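Local coordinates for takeout-like protein 1 (Epiphyas postvittana, PDB 3E8T) that binds ubiquinone-8 in a long internal pocket and probably serves as a carrier of hydrophobic ligands in insects, at residues Thr92-Tyr97 with Gln113-Leu118; Met39-Leu44 with Glu60-Gly65; Asn155-Leu160 with Phe177-Trp182. One frame throughout, in Å; residues are numbered along the deposited sequence.

Along the chain the contacts come in the order 2, 1, 3, and all belong to the same curled antiparallel sheet. Contact 2 pairs strands 42-51 and 54-77; the latter lies beside strand 82-100, which contact 1 joins to strand 113-133, and the sheet continues to strand 155-160, which contact 3 ties to the end of helix 168-180 and the start of helix 182-211. Between centres, contact 1 is about 10 Å from contact 2 and 11 Å from contact 3, whereas contacts 2 and 3 are about 20 Å apart. Each gives at least one residue to the ubiquinone-8 pocket, so the series traces part of the wall around the isoprenoid tail.

Contact 1. Residues Thr92-Tyr97 with Gln113-Leu118; sequences TVKGHY and QMKLKL. With UQ8 (Ubiquinone-8), chain B.
Residues Thr92-Tyr97 and Gln113-Leu118 run antiparallel, their axes 4.7 Å apart at 174°, with Val93-Leu116 and Gly95-Met114 as hydrogen-bonded pairs. Val93 and Leu116 bond both ways, Val93 N to Leu116 O at 2.9 Å and Leu116 N to Val93 O at 2.8 Å. The second pair is uneven: Met114 N reaches Gly95 O at 2.8 Å, but the return bond from Gly95 N to Met114 O is weak, and a water lies near both, weakly accepting from Gly95 N and probably donating to Met114 O. At the backbone angles of Gly95 a CB would collide with the carbonyl oxygen of Lys94, a clash that glycine avoids.

On the inner face, Val93 and Met114 lie side by side. Met114 extends as far as SD and then bends (chi3 84°), which brings its CE to 3.7 Å from Val93 CG1. Tyr97 turns the edge of its ring to the Gln113 carbonyl, with CE2 3.6 Å from Gln113 O, while its OH bonds to Thr161 O. This face lines the long tunnel of the takeout and juvenile hormone-binding protein family: Leu116 packs on the isoprenoid chain of ubiquinone-8, and Leu118 CD2 comes within 3.5 Å of C35, a methyl branch of that chain. Phe158 and Leu160 of the next strand pack against Leu116 and Met114, respectively.

The other face is polar. Lys94 and Lys115 extend alongside each other, touching through the methylenes Lys94 CE and Lys115 CD, and their like-charged ends would probably favour solvent over closer approach. In the Thr92 conformer described, one of two, CG2 lies across the aliphatic stem of Lys115, 3.8 Å from its CG. His96 belongs to this face too, its NE2 bonded to Asp111.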
loop_
_atom_site.group_PDB
_atom_site.type_symbol
_atom_site.label_atom_id
_atom_site.label_comp_id
_atom_site.label_asym_id
_atom_site.label_seq_id
_atom_site.Cartn_x
_atom_site.Cartn_y
_atom_site.Cartn_z
ATOM N N THR A 92 9.220 3.548 -0.442
ATOM C CA THR A 92 10.081 3.102 -1.518
ATOM C C THR A 92 9.573 1.750 -2.001
ATOM O O THR A 92 9.167 0.915 -1.206
ATOM C CB THR A 92 11.604 3.025 -1.120
ATOM O OG1 THR A 92 12.154 4.330 -0.871
ATOM C CG2 THR A 92 12.428 2.491 -2.238
ATOM N N VAL A 93 9.605 1.554 -3.309
ATOM C CA VAL A 93 9.304 0.258 -3.945
ATOM C C VAL A 93 10.555 -0.197 -4.685
ATOM O O VAL A 93 11.111 0.562 -5.467
ATOM C CB VAL A 93 8.124 0.356 -4.901
ATOM C CG1 VAL A 93 7.791 -1.028 -5.418
ATOM C CG2 VAL A 93 6.913 0.992 -4.241
ATOM N N LYS A 94 11.003 -1.397 -4.365
ATOM C CA LYS A 94 12.189 -1.967 -4.959
ATOM C C LYS A 94 11.909 -3.323 -5.538
ATOM O O LYS A 94 10.939 -3.971 -5.174
ATOM C CB LYS A 94 13.326 -2.078 -3.920
ATOM C CG LYS A 94 13.818 -0.746 -3.352
ATOM C CD LYS A 94 14.957 -0.975 -2.306
ATOM C CE LYS A 94 15.584 0.310 -1.868
ATOM N NZ LYS A 94 16.404 0.211 -0.602
ATOM N N GLY A 95 12.768 -3.777 -6.426
ATOM C CA GLY A 95 12.679 -5.135 -6.910
ATOM C C GLY A 95 13.340 -5.306 -8.253
ATOM O O GLY A 95 13.955 -4.381 -8.772
ATOM N N HIS A 96 13.253 -6.517 -8.786
ATOM C CA HIS A 96 13.794 -6.839 -10.094
ATOM C C HIS A 96 12.722 -6.609 -11.130
ATOM O O HIS A 96 11.674 -7.286 -11.101
ATOM C CB HIS A 96 14.227 -8.317 -10.082
ATOM C CG HIS A 96 14.630 -8.849 -11.401
ATOM N ND1 HIS A 96 14.562 -10.194 -11.698
ATOM C CD2 HIS A 96 15.012 -8.229 -12.529
ATOM C CE1 HIS A 96 14.961 -10.376 -12.950
ATOM N NE2 HIS A 96 15.267 -9.193 -13.469
ATOM N N TYR A 97 12.930 -5.614 -11.994
ATOM C CA TYR A 97 11.909 -5.243 -12.974
ATOM C C TYR A 97 12.316 -5.638 -14.380
ATOM O O TYR A 97 13.486 -5.818 -14.690
ATOM C CB TYR A 97 11.656 -3.683 -12.972
ATOM C CG TYR A 97 12.662 -2.914 -13.786
ATOM C CD1 TYR A 97 12.372 -2.545 -15.074
ATOM C CD2 TYR A 97 13.921 -2.649 -13.318
ATOM C CE1 TYR A 97 13.315 -1.991 -15.870
ATOM C CE2 TYR A 97 14.871 -2.107 -14.141
ATOM C CZ TYR A 97 14.557 -1.792 -15.420
ATOM O OH TYR A 97 15.496 -1.268 -16.266
ATOM N N GLN A 113 17.279 -3.694 -11.738
ATOM C CA GLN A 113 16.748 -3.394 -10.438
ATOM C C GLN A 113 16.095 -2.034 -10.434
ATOM O O GLN A 113 16.524 -1.105 -11.116
ATOM C CB GLN A 113 17.852 -3.430 -9.380
ATOM C CG GLN A 113 18.461 -4.801 -9.199
ATOM C CD GLN A 113 17.504 -5.878 -8.803
ATOM O OE1 GLN A 113 16.788 -5.745 -7.812
ATOM N NE2 GLN A 113 17.497 -6.972 -9.561
ATOM N N MET A 114 15.036 -1.910 -9.633
ATOM C CA MET A 114 14.294 -0.670 -9.470
ATOM C C MET A 114 14.388 -0.149 -8.044
ATOM O O MET A 114 14.331 -0.948 -7.102
ATOM C CB MET A 114 12.795 -0.938 -9.772
ATOM C CG MET A 114 11.925 0.300 -9.583
ATOM S SD MET A 114 10.240 -0.018 -10.129
ATOM C CE MET A 114 9.564 -0.793 -8.658
ATOM N N LYS A 115 14.449 1.170 -7.918
ATOM C CA LYS A 115 14.204 1.851 -6.654
ATOM C C LYS A 115 13.319 3.054 -6.982
ATOM O O LYS A 115 13.755 3.990 -7.639
ATOM C CB LYS A 115 15.491 2.342 -6.010
ATOM C CG LYS A 115 15.283 3.086 -4.694
ATOM C CD LYS A 115 16.585 3.473 -4.008
ATOM C CE LYS A 115 16.295 4.451 -2.871
ATOM N NZ LYS A 115 17.541 4.922 -2.200
ATOM N N LEU A 116 12.060 2.981 -6.568
ATOM C CA LEU A 116 11.106 4.016 -6.794
ATOM C C LEU A 116 10.889 4.710 -5.440
ATOM O O LEU A 116 10.451 4.046 -4.492
ATOM C CB LEU A 116 9.807 3.369 -7.341
ATOM C CG LEU A 116 8.554 4.234 -7.428
ATOM C CD1 LEU A 116 8.881 5.395 -8.396
ATOM C CD2 LEU A 116 7.388 3.423 -7.907
ATOM N N LYS A 117 11.135 5.999 -5.379
ATOM C CA LYS A 117 10.944 6.745 -4.141
ATOM C C LYS A 117 9.718 7.621 -4.294
ATOM O O LYS A 117 9.583 8.308 -5.293
ATOM C CB LYS A 117 12.145 7.641 -3.857
ATOM C CG LYS A 117 13.477 6.926 -3.745
ATOM C CD LYS A 117 14.629 7.888 -3.535
ATOM C CE LYS A 117 14.535 8.636 -2.213
ATOM N NZ LYS A 117 15.755 9.522 -1.899
ATOM N N LEU A 118 8.810 7.536 -3.342
ATOM C CA LEU A 118 7.562 8.261 -3.363
ATOM C C LEU A 118 7.532 9.194 -2.152
ATOM O O LEU A 118 7.725 8.759 -1.028
ATOM C CB LEU A 118 6.389 7.297 -3.247
ATOM C CG LEU A 118 6.329 6.206 -4.282
ATOM C CD1 LEU A 118 5.242 5.168 -3.952
ATOM C CD2 LEU A 118 6.156 6.765 -5.667
HETATM C C45 UQ8 B . 9.505 0.890 -15.395
HETATM C C44 UQ8 B . 8.600 2.062 -15.783
HETATM C C46 UQ8 B . 9.251 2.828 -16.905
HETATM C C43 UQ8 B . 8.291 2.988 -14.621
HETATM C C42 UQ8 B . 7.910 2.198 -13.360
HETATM C C41 UQ8 B . 6.542 1.559 -13.560
HETATM C C39 UQ8 B . 5.699 1.731 -12.314
HETATM C C40 UQ8 B . 5.097 0.531 -11.586
HETATM C C38 UQ8 B . 5.406 2.992 -11.867
HETATM C C37 UQ8 B . 4.651 3.272 -10.737
HETATM C C36 UQ8 B . 4.862 4.762 -10.466
HETATM C C34 UQ8 B . 4.253 5.221 -9.154
HETATM C C35 UQ8 B . 4.586 6.510 -8.765
HETATM C C33 UQ8 B . 3.483 4.361 -8.374
HETATM C C32 UQ8 B . 2.828 4.629 -7.177
HETATM C C31 UQ8 B . 2.686 3.293 -6.399
HETATM C C29 UQ8 B . 1.838 3.413 -5.141
HETATM C C30 UQ8 B . 0.496 4.210 -5.169
HETATM C C28 UQ8 B . 2.265 2.813 -3.961
HETATM C C27 UQ8 B . 1.587 2.852 -2.749
HETATM C C26 UQ8 B . 1.846 1.590 -1.913
HETATM C C24 UQ8 B . 1.293 1.756 -0.493
HETATM C C25 UQ8 B . 1.944 2.744 0.489
HETATM C C23 UQ8 B . 0.198 1.016 -0.102
HETATM C C22 UQ8 B . -0.430 1.031 1.146
HETATM C C21 UQ8 B . -1.707 0.191 1.126
HETATM C C19 UQ8 B . -2.651 0.412 2.309
HETATM C C20 UQ8 B . -3.981 -0.321 2.142
HETATM C C18 UQ8 B . -1.994 0.145 3.671
HETATM C C17 UQ8 B . -3.004 0.282 4.818
HETATM C C16 UQ8 B . -2.334 0.500 6.185
HETATM C C14 UQ8 B . -3.360 0.244 7.283
HETATM C C15 UQ8 B . -4.809 0.725 7.077
HETATM C C13 UQ8 B . -3.021 -0.439 8.449
HETATM C C12 UQ8 B . -3.938 -0.707 9.462
HETATM C C11 UQ8 B . -3.297 -0.830 10.860
HETATM C C9 UQ8 B . -4.311 -0.513 11.974
HETATM C C10 UQ8 B . -5.766 -0.591 11.484
HETATM C C8 UQ8 B . -4.068 -1.463 13.144
HETATM C C7 UQ8 B . -5.189 -2.492 13.320
HETATM C C6 UQ8 B . -6.401 -1.948 14.114
HETATM C C1 UQ8 B . -7.697 -2.220 13.656
HETATM C C1M UQ8 B . -7.843 -2.971 12.491
HETATM C C2 UQ8 B . -8.830 -1.752 14.332
HETATM O O2 UQ8 B . -9.971 -1.996 13.930
HETATM C C3 UQ8 B . -8.685 -1.005 15.491
HETATM O O3 UQ8 B . -9.790 -0.552 16.148
HETATM C C3M UQ8 B . -10.277 -1.556 17.037
HETATM C C4 UQ8 B . -7.413 -0.712 15.967
HETATM O O4 UQ8 B . -7.289 0.025 17.111
HETATM C C4M UQ8 B . -8.024 1.254 17.004
HETATM C C5 UQ8 B . -6.281 -1.178 15.284
HETATM O O5 UQ8 B . -5.164 -0.912 15.737
HETATM O O HOH W 1 15.888 -3.269 -6.338
#

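Contact 2. Residues Met39-Leu44 with Glu60-Gly65; sequences MDVLDL and EGKLKG
Leu42 and Leu63 form the tight part of this antiparallel pairing through their backbones: Leu42 N bonds to Leu63 O and Leu63 N to Leu42 O, both at 2.9 Å. Their CD2 methyls pack more loosely, 4.2 Å apart. Gly61 lets Leu44 sit close, since a CB there would crowd Leu44 CB. The contact closes the beta hairpin of strands 42-51 and 54-77 in the curled sheet.

The opposite face is polar and watered. Lys62 bends at chi2 (-70°) and lies alongside Asp43; in the Asp43 conformer described, one of two, NZ takes the syn lone pair of OD1 in a 2.6 Å salt bridge, and a water donates to this OD1 and to Gly61 O. Val41 CG1 packs across the stem of Lys62, 3.7 Å from CB. A methionine in place of Lys62 would probably leave the Asp43 carboxylate without its charge mate. Toward Gly65 the pairing opens: a water bridges Met39 O and Leu63 O, and Asp40 offers its carboxylate to Gly65 N only through weak bonds, while OD2 also accepts from Lys67 N.

Leu42 packs on helix 182-211 and Met39 on helix 13-28, whereas Leu63 touches both ubiquinone-8 and the adjoining strand 82-100.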
loop_
_atom_site.group_PDB
_atom_site.type_symbol
_atom_site.label_atom_id
_atom_site.label_comp_id
_atom_site.label_asym_id
_atom_site.label_seq_id
_atom_site.Cartn_x
_atom_site.Cartn_y
_atom_site.Cartn_z
ATOM N N MET A 39 4.877 -6.297 7.276
ATOM C CA MET A 39 4.376 -5.332 6.286
ATOM C C MET A 39 5.265 -4.133 6.111
ATOM O O MET A 39 4.942 -3.238 5.342
ATOM C CB MET A 39 2.938 -4.927 6.607
ATOM C CG MET A 39 1.964 -6.068 6.324
ATOM S SD MET A 39 0.383 -5.942 7.114
ATOM C CE MET A 39 0.764 -6.622 8.751
ATOM N N ASP A 40 6.402 -4.094 6.806
ATOM C CA ASP A 40 7.461 -3.108 6.536
ATOM C C ASP A 40 8.760 -3.777 6.984
ATOM O O ASP A 40 9.039 -3.856 8.180
ATOM C CB ASP A 40 7.234 -1.738 7.211
ATOM C CG ASP A 40 8.227 -0.669 6.698
ATOM O OD1 ASP A 40 9.177 -1.027 5.944
ATOM O OD2 ASP A 40 8.097 0.538 7.041
ATOM N N VAL A 41 9.515 -4.354 6.067
ATOM C CA VAL A 41 9.380 -4.285 4.614
ATOM C C VAL A 41 8.378 -5.320 4.177
ATOM O O VAL A 41 8.427 -6.473 4.609
ATOM C CB VAL A 41 10.743 -4.528 3.970
ATOM C CG1 VAL A 41 10.631 -4.533 2.484
ATOM C CG2 VAL A 41 11.734 -3.431 4.353
ATOM N N LEU A 42 7.424 -4.924 3.363
ATOM C CA LEU A 42 6.431 -5.826 2.793
ATOM C C LEU A 42 6.943 -6.480 1.537
ATOM O O LEU A 42 7.372 -5.792 0.628
ATOM C CB LEU A 42 5.161 -5.051 2.445
ATOM C CG LEU A 42 4.005 -5.797 1.798
ATOM C CD1 LEU A 42 3.422 -6.887 2.703
ATOM C CD2 LEU A 42 2.907 -4.861 1.325
ATOM N N ASP A 43 6.910 -7.819 1.517
ATOM C CA ASP A 43 7.227 -8.555 0.313
ATOM C C ASP A 43 5.995 -8.591 -0.583
ATOM O O ASP A 43 4.918 -8.956 -0.163
ATOM C CB ASP A 43 7.715 -9.970 0.695
ATOM C CG ASP A 43 9.184 -9.997 1.088
ATOM O OD1 ASP A 43 10.016 -9.771 0.202
ATOM O OD2 ASP A 43 9.530 -10.241 2.281
ATOM N N LEU A 44 6.163 -8.154 -1.811
ATOM C CA LEU A 44 5.094 -8.186 -2.796
ATOM C C LEU A 44 5.186 -9.466 -3.600
ATOM O O LEU A 44 6.279 -9.855 -4.020
ATOM C CB LEU A 44 5.220 -6.984 -3.754
ATOM C CG LEU A 44 5.252 -5.636 -3.040
ATOM C CD1 LEU A 44 5.541 -4.497 -4.013
ATOM C CD2 LEU A 44 3.935 -5.377 -2.268
ATOM N N GLU A 60 10.438 -10.133 -6.706
ATOM C CA GLU A 60 11.171 -9.788 -5.488
ATOM C C GLU A 60 10.778 -8.391 -5.000
ATOM O O GLU A 60 11.615 -7.697 -4.437
ATOM C CB GLU A 60 12.712 -9.868 -5.637
ATOM C CG GLU A 60 13.347 -11.229 -5.927
ATOM C CD GLU A 60 14.858 -11.178 -5.710
ATOM O OE1 GLU A 60 15.529 -10.640 -6.604
ATOM O OE2 GLU A 60 15.358 -11.606 -4.632
ATOM N N GLY A 61 9.540 -7.994 -5.244
ATOM C CA GLY A 61 9.177 -6.636 -4.915
ATOM C C GLY A 61 9.115 -6.404 -3.418
ATOM O O GLY A 61 8.741 -7.291 -2.654
ATOM N N LYS A 62 9.486 -5.202 -3.009
ATOM C CA LYS A 62 9.528 -4.799 -1.637
ATOM C C LYS A 62 8.969 -3.402 -1.480
ATOM O O LYS A 62 9.357 -2.508 -2.211
ATOM C CB LYS A 62 10.964 -4.705 -1.190
ATOM C CG LYS A 62 11.828 -5.925 -1.372
ATOM C CD LYS A 62 11.492 -7.015 -0.496
ATOM C CE LYS A 62 12.589 -8.134 -0.608
ATOM N NZ LYS A 62 12.484 -9.061 0.532
ATOM N N LEU A 63 8.123 -3.226 -0.490
ATOM C CA LEU A 63 7.572 -1.908 -0.139
ATOM C C LEU A 63 8.056 -1.532 1.254
ATOM O O LEU A 63 7.753 -2.242 2.220
ATOM C CB LEU A 63 6.033 -1.914 -0.173
ATOM C CG LEU A 63 5.386 -0.629 0.399
ATOM C CD1 LEU A 63 5.579 0.496 -0.559
ATOM C CD2 LEU A 63 3.890 -0.865 0.694
ATOM N N LYS A 64 8.813 -0.432 1.338
ATOM C CA LYS A 64 9.304 0.074 2.599
ATOM C C LYS A 64 8.619 1.373 2.906
ATOM O O LYS A 64 8.401 2.193 2.019
ATOM C CB LYS A 64 10.816 0.256 2.578
ATOM C CG LYS A 64 11.453 0.612 3.986
ATOM C CD LYS A 64 13.037 0.543 4.038
ATOM C CE LYS A 64 13.629 1.295 5.255
ATOM N NZ LYS A 64 15.140 1.370 5.381
ATOM N N GLY A 65 8.286 1.580 4.171
ATOM C CA GLY A 65 7.838 2.857 4.675
ATOM C C GLY A 65 6.541 2.859 5.446
ATOM O O GLY A 65 6.217 3.870 6.103
HETATM O O HOH W 2 6.120 -0.949 4.197
HETATM O O HOH W 3 9.477 -9.970 -2.422
#

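Contact 3. Residues Asn155-Leu160 with Phe177-Trp182; sequences NAQFGL and FLNQNW
Strand 155-160, a short strand of the curled sheet in this juvenile hormone-binding-type fold, is covered here by the end of helix 168-180 and the start of helix 182-211. Trp182 lies flat against the strand: Asn155 CA stands over the face of the six-membered ring, 3.4 Å from its centroid and 4° off the ring normal, a CH-pi contact. The indole reaches this place because its CG sits between the backbone N and the carbonyl carbon (chi1 68°). Its CB also lies 3.3 Å from Ala156 O, and the methyl of Ala156 packs near CE3.

Asn179 makes the polar link. Its OD1 accepts from Phe158 N at 2.9 Å, in the carbonyl plane of the amide, and the same oxygen lies at the edge of the Phe158 ring, 3.4 Å from CD2. The side-chain amide thereby takes the place of a strand partner for that N-H. A water adds a second link: it donates to Ala156 O at 2.7 Å and, weakly, to Asn179 O. On the outer side, in one of the two Asn155 conformers, Gln157 NE2 bonds to Asn155 OD1 from above its carbonyl plane.

Phe158 is the apolar centre. The Phe158 and Leu178 side chains cross at about a right angle, with Phe158 CD2 3.8 Å from Leu178 CB, and the ring edge also receives Trp182 CB, 3.9 Å from CE2. Farther along, Leu160 CD1 meets Leu178 CD1 at 3.7 Å. Val185 of helix 182-211 packs on both Phe158 and Leu178. Phe158, Leu160 and Leu178 all touch ubiquinone-8, so helix and strand both contribute to the wall around the tail, as expected of the takeout and juvenile hormone-binding protein fold, a strongly curved antiparallel sheet wrapped about a long helix, here 182-211, which begins at Trp182.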
loop_
_atom_site.group_PDB
_atom_site.type_symbol
_atom_site.label_atom_id
_atom_site.label_comp_id
_atom_site.label_asym_id
_atom_site.label_seq_id
_atom_site.Cartn_x
_atom_site.Cartn_y
_atom_site.Cartn_z
ATOM N N ASN A 155 6.440 14.277 -4.847
ATOM C CA ASN A 155 7.157 13.853 -6.038
ATOM C C ASN A 155 7.452 12.363 -5.964
ATOM O O ASN A 155 7.163 11.698 -4.989
ATOM C CB ASN A 155 8.394 14.777 -6.343
ATOM C CG ASN A 155 9.279 15.021 -5.120
ATOM O OD1 ASN A 155 9.781 14.081 -4.531
ATOM N ND2 ASN A 155 9.439 16.281 -4.724
ATOM N N ALA A 156 7.940 11.874 -7.083
ATOM C CA ALA A 156 8.401 10.519 -7.179
ATOM C C ALA A 156 9.666 10.506 -8.010
ATOM O O ALA A 156 9.768 11.273 -8.987
ATOM C CB ALA A 156 7.366 9.642 -7.793
ATOM N N GLN A 157 10.609 9.648 -7.622
ATOM C CA GLN A 157 11.851 9.493 -8.359
ATOM C C GLN A 157 12.071 8.069 -8.725
ATOM O O GLN A 157 11.754 7.138 -7.974
ATOM C CB GLN A 157 13.067 9.962 -7.580
ATOM C CG GLN A 157 13.171 11.424 -7.408
ATOM C CD GLN A 157 12.511 11.825 -6.191
ATOM O OE1 GLN A 157 12.733 11.209 -5.142
ATOM N NE2 GLN A 157 11.661 12.891 -6.262
ATOM N N PHE A 158 12.592 7.921 -9.906
ATOM C CA PHE A 158 12.712 6.619 -10.530
ATOM C C PHE A 158 14.157 6.270 -10.718
ATOM O O PHE A 158 14.875 6.957 -11.434
ATOM C CB PHE A 158 11.978 6.616 -11.901
ATOM C CG PHE A 158 10.512 6.904 -11.798
ATOM C CD1 PHE A 158 9.584 5.887 -11.917
ATOM C CD2 PHE A 158 10.053 8.219 -11.665
ATOM C CE1 PHE A 158 8.266 6.146 -11.781
ATOM C CE2 PHE A 158 8.735 8.468 -11.556
ATOM C CZ PHE A 158 7.850 7.445 -11.585
ATOM N N GLY A 159 14.548 5.151 -10.161
ATOM C CA GLY A 159 15.886 4.569 -10.371
ATOM C C GLY A 159 15.672 3.206 -11.001
ATOM O O GLY A 159 14.986 2.361 -10.435
ATOM N N LEU A 160 16.180 3.022 -12.203
ATOM C CA LEU A 160 16.060 1.752 -12.931
ATOM C C LEU A 160 17.420 1.428 -13.517
ATOM O O LEU A 160 17.972 2.265 -14.202
ATOM C CB LEU A 160 15.030 1.837 -14.071
ATOM C CG LEU A 160 13.598 2.148 -13.684
ATOM C CD1 LEU A 160 12.780 2.635 -14.918
ATOM C CD2 LEU A 160 12.923 0.987 -13.055
ATOM N N PHE A 177 13.345 11.819 -18.065
ATOM C CA PHE A 177 11.958 11.841 -18.533
ATOM C C PHE A 177 11.005 11.356 -17.449
ATOM O O PHE A 177 9.962 11.976 -17.241
ATOM C CB PHE A 177 11.883 10.988 -19.800
ATOM C CG PHE A 177 10.517 10.849 -20.405
ATOM C CD1 PHE A 177 10.048 11.807 -21.257
ATOM C CD2 PHE A 177 9.746 9.742 -20.204
ATOM C CE1 PHE A 177 8.855 11.643 -21.860
ATOM C CE2 PHE A 177 8.572 9.590 -20.807
ATOM C CZ PHE A 177 8.112 10.537 -21.627
ATOM N N LEU A 178 11.314 10.245 -16.812
ATOM C CA LEU A 178 10.443 9.749 -15.793
ATOM C C LEU A 178 10.291 10.708 -14.625
ATOM O O LEU A 178 9.178 10.965 -14.129
ATOM C CB LEU A 178 10.890 8.378 -15.322
ATOM C CG LEU A 178 10.800 7.294 -16.368
ATOM C CD1 LEU A 178 11.491 5.990 -15.859
ATOM C CD2 LEU A 178 9.353 7.037 -16.780
ATOM N N ASN A 179 11.423 11.259 -14.176
ATOM C CA ASN A 179 11.356 12.155 -13.065
ATOM C C ASN A 179 10.640 13.438 -13.431
ATOM O O ASN A 179 9.941 14.016 -12.595
ATOM C CB ASN A 179 12.735 12.446 -12.551
ATOM C CG ASN A 179 13.285 11.366 -11.728
ATOM O OD1 ASN A 179 12.696 10.339 -11.489
ATOM N ND2 ASN A 179 14.390 11.698 -11.111
ATOM N N GLN A 180 10.787 13.907 -14.665
ATOM C CA GLN A 180 10.062 15.120 -15.072
ATOM C C GLN A 180 8.561 14.912 -15.147
ATOM O O GLN A 180 7.778 15.833 -14.863
ATOM C CB GLN A 180 10.563 15.507 -16.426
ATOM C CG GLN A 180 11.915 16.117 -16.240
ATOM C CD GLN A 180 12.491 16.660 -17.488
ATOM O OE1 GLN A 180 12.113 16.260 -18.612
ATOM N NE2 GLN A 180 13.438 17.592 -17.323
ATOM N N ASN A 181 8.154 13.722 -15.511
ATOM C CA ASN A 181 6.764 13.402 -15.737
ATOM C C ASN A 181 6.256 12.478 -14.641
ATOM O O ASN A 181 5.373 11.696 -14.847
ATOM C CB ASN A 181 6.587 12.769 -17.117
ATOM C CG ASN A 181 6.958 13.720 -18.209
ATOM O OD1 ASN A 181 6.219 14.652 -18.519
ATOM N ND2 ASN A 181 8.148 13.526 -18.795
ATOM N N TRP A 182 6.801 12.670 -13.442
ATOM C CA TRP A 182 6.502 11.753 -12.358
ATOM C C TRP A 182 5.031 11.677 -12.038
ATOM O O TRP A 182 4.523 10.601 -11.712
ATOM C CB TRP A 182 7.337 12.102 -11.091
ATOM C CG TRP A 182 6.987 13.381 -10.438
ATOM C CD1 TRP A 182 7.580 14.611 -10.669
ATOM C CD2 TRP A 182 5.929 13.617 -9.506
ATOM N NE1 TRP A 182 6.943 15.560 -9.917
ATOM C CE2 TRP A 182 5.925 14.988 -9.223
ATOM C CE3 TRP A 182 4.977 12.792 -8.901
ATOM C CZ2 TRP A 182 5.040 15.557 -8.331
ATOM C CZ3 TRP A 182 4.096 13.359 -8.049
ATOM C CH2 TRP A 182 4.107 14.732 -7.790
HETATM O O HOH W 4 11.036 13.651 -9.459
#